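Local coordinates for mundticin KS immunity protein (Enterococcus mundtii, PDB 2ZRR) that probably protects the bacteriocin-producing bacterium against its own mundticin KS, as an immunity protein folded into an antiparallel four-helix bundle, at residues 98-101 against 102-105. Numbering follows the deposited sequence.
Sequences NENQ and SKKL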
ATOM      1  N   ASN A  98      -0.568  -9.856   9.755  1.00 65.41           N
ATOM      2  CA  ASN A  98      -0.376  -9.836  11.200  1.00 63.73           C
ATOM      3  C   ASN A  98      -0.709  -8.423  11.699  1.00 62.24           C
ATOM      4  O   ASN A  98      -0.748  -7.477  10.909  1.00 62.71           O
ATOM      5  CB  ASN A  98       1.067 -10.218  11.557  1.00 60.69           C
ATOM      6  CG  ASN A  98       2.091  -9.213  11.050  1.00 61.15           C
ATOM      7  OD1 ASN A  98       1.760  -8.068  10.732  1.00 61.06           O
ATOM      8  ND2 ASN A  98       3.351  -9.638  10.978  1.00 58.49           N
ATOM      9  N   GLU A  99      -0.958  -8.286  12.999  1.00 59.30           N
ATOM     10  CA  GLU A  99      -1.301  -6.989  13.584  1.00 55.77           C
ATOM     11  C   GLU A  99      -0.446  -5.840  13.055  1.00 49.95           C
ATOM     12  O   GLU A  99      -0.972  -4.819  12.613  1.00 46.43           O
ATOM     13  CB  GLU A  99      -1.174  -7.049  15.109  1.00 61.38           C
ATOM     14  CG  GLU A  99      -1.681  -5.803  15.829  1.00 70.48           C
ATOM     15  CD  GLU A  99      -1.890  -6.029  17.320  1.00 76.78           C
ATOM     16  OE1 GLU A  99      -1.826  -7.196  17.764  1.00 78.62           O
ATOM     17  OE2 GLU A  99      -2.119  -5.039  18.050  1.00 79.56           O
ATOM     18  N   ASN A 100       0.869  -6.015  13.103  1.00 45.66           N
ATOM     19  CA  ASN A 100       1.813  -5.001  12.646  1.00 46.77           C
ATOM     20  C   ASN A 100       1.651  -4.564  11.192  1.00 44.98           C
ATOM     21  O   ASN A 100       1.878  -3.402  10.861  1.00 43.91           O
ATOM     22  CB  ASN A 100       3.244  -5.496  12.866  1.00 52.03           C
ATOM     23  CG  ASN A 100       3.659  -5.439  14.324  1.00 55.58           C
ATOM     24  OD1 ASN A 100       4.833  -5.614  14.657  1.00 53.08           O
ATOM     25  ND2 ASN A 100       2.689  -5.191  15.203  1.00 55.96           N
ATOM     26  N   GLN A 101       1.263  -5.489  10.323  1.00 43.79           N
ATOM     27  CA  GLN A 101       1.096  -5.161   8.914  1.00 41.65           C
ATOM     28  C   GLN A 101      -0.202  -4.434   8.615  1.00 39.20           C
ATOM     29  O   GLN A 101      -0.214  -3.480   7.839  1.00 39.09           O
ATOM     30  CB  GLN A 101       1.196  -6.424   8.077  1.00 41.54           C
ATOM     31  CG  GLN A 101       2.621  -6.896   7.926  1.00 42.79           C
ATOM     32  CD  GLN A 101       2.687  -8.344   7.520  1.00 46.82           C
ATOM     33  OE1 GLN A 101       1.655  -8.977   7.313  1.00 49.54           O
ATOM     34  NE2 GLN A 101       3.901  -8.883   7.404  1.00 49.34           N
ATOM     35  N   SER A 102      -1.296  -4.877   9.227  1.00 40.44           N
ATOM     36  CA  SER A 102      -2.588  -4.223   9.019  1.00 43.94           C
ATOM     37  C   SER A 102      -2.544  -2.801   9.575  1.00 44.86           C
ATOM     38  O   SER A 102      -3.195  -1.897   9.047  1.00 48.13           O
ATOM     39  CB  SER A 102      -3.700  -4.998   9.714  1.00 40.53           C
ATOM     40  OG  SER A 102      -3.146  -5.950  10.593  1.00 48.09           O
ATOM     41  N   LYS A 103      -1.772  -2.607  10.641  1.00 42.38           N
ATOM     42  CA  LYS A 103      -1.642  -1.292  11.249  1.00 41.98           C
ATOM     43  C   LYS A 103      -0.837  -0.401  10.330  1.00 37.93           C
ATOM     44  O   LYS A 103      -1.078   0.802  10.257  1.00 38.79           O
ATOM     45  CB  LYS A 103      -0.956  -1.391  12.614  1.00 47.86           C
ATOM     46  CG  LYS A 103      -1.903  -1.760  13.755  1.00 56.82           C
ATOM     47  CD  LYS A 103      -1.423  -1.194  15.084  1.00 66.36           C
ATOM     48  CE  LYS A 103      -0.683  -2.246  15.901  1.00 70.34           C
ATOM     49  NZ  LYS A 103       0.757  -1.895  16.087  1.00 75.12           N
ATOM     50  N   LYS A 104       0.125  -0.996   9.629  1.00 38.56           N
ATOM     51  CA  LYS A 104       0.952  -0.243   8.688  1.00 37.22           C
ATOM     52  C   LYS A 104       0.059   0.186   7.526  1.00 33.45           C
ATOM     53  O   LYS A 104       0.172   1.302   7.024  1.00 31.86           O
ATOM     54  CB  LYS A 104       2.095  -1.116   8.166  1.00 35.22           C
ATOM     55  CG  LYS A 104       3.466  -0.708   8.654  1.00 37.48           C
ATOM     56  CD  LYS A 104       3.745   0.759   8.397  1.00 40.22           C
ATOM     57  CE  LYS A 104       5.116   1.155   8.924  1.00 41.96           C
ATOM     58  NZ  LYS A 104       5.047   2.038  10.121  1.00 38.80           N
ATOM     59  N   LEU A 105      -0.832  -0.711   7.115  1.00 35.06           N
ATOM     60  CA  LEU A 105      -1.764  -0.433   6.029  1.00 42.13           C
ATOM     61  C   LEU A 105      -2.740   0.679   6.427  1.00 46.85           C
ATOM     62  O   LEU A 105      -2.916   1.658   5.692  1.00 47.76           O
ATOM     63  CB  LEU A 105      -2.548  -1.700   5.669  1.00 42.02           C
ATOM     64  CG  LEU A 105      -2.061  -2.526   4.469  1.00 45.89           C
ATOM     65  CD1 LEU A 105      -3.146  -3.528   4.064  1.00 38.11           C
ATOM     66  CD2 LEU A 105      -1.715  -1.604   3.300  1.00 41.12           C
TER
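Glu99 turns CG away from its backbone N (chi1 -173°) and runs on extended, while Lys103, one turn later, sets CG beside its own N (chi1 -83°) and kinks in its outer half. The two chains therefore run alongside each other, and Glu99 CG lies 3.7 Å from Lys103 CE. Their charged ends do not meet: Glu99 OE2 and Lys103 NZ are 4.7 Å apart, beyond salt-bridge contact, so any attraction between the opposite charges probably acts only at a distance. Ser102 folds its hydroxyl back over the preceding turn, where OG comes within 2.9 Å of Asn98 O and 3.2 Å of Glu99 O; its one proton could serve either carbonyl. Asn98 O also takes the N-H groups of Gln101 and Ser102, the latter nearly straight (3.1 Å from Ser102 N, 168° at the hydrogen). Asn98 is the N-cap of helix 99-109, the last helix of the antiparallel four-helix bundle, and its side chain forms a capping box with Gln101. In the strong half Gln101 N meets Asn98 OD1 (2.7 Å) almost in line with the side-chain C=O, though the bond is bent at the hydrogen; the return bond, Asn98 N to Gln101 OE1, is long and weak at 3.4 Å. Gln101 NE2 donates a hydrogen bond to Asp47 OD1, tying the cap to helix 33-48. Further along, Leu105 N donates to Gln101 O at 2.9 Å, and the Leu105 side chain packs inward on Leu44, Ile86 and Ile90. Lys104 lays its chain on Ile40 and Leu44 and ends in a salt bridge to Glu107.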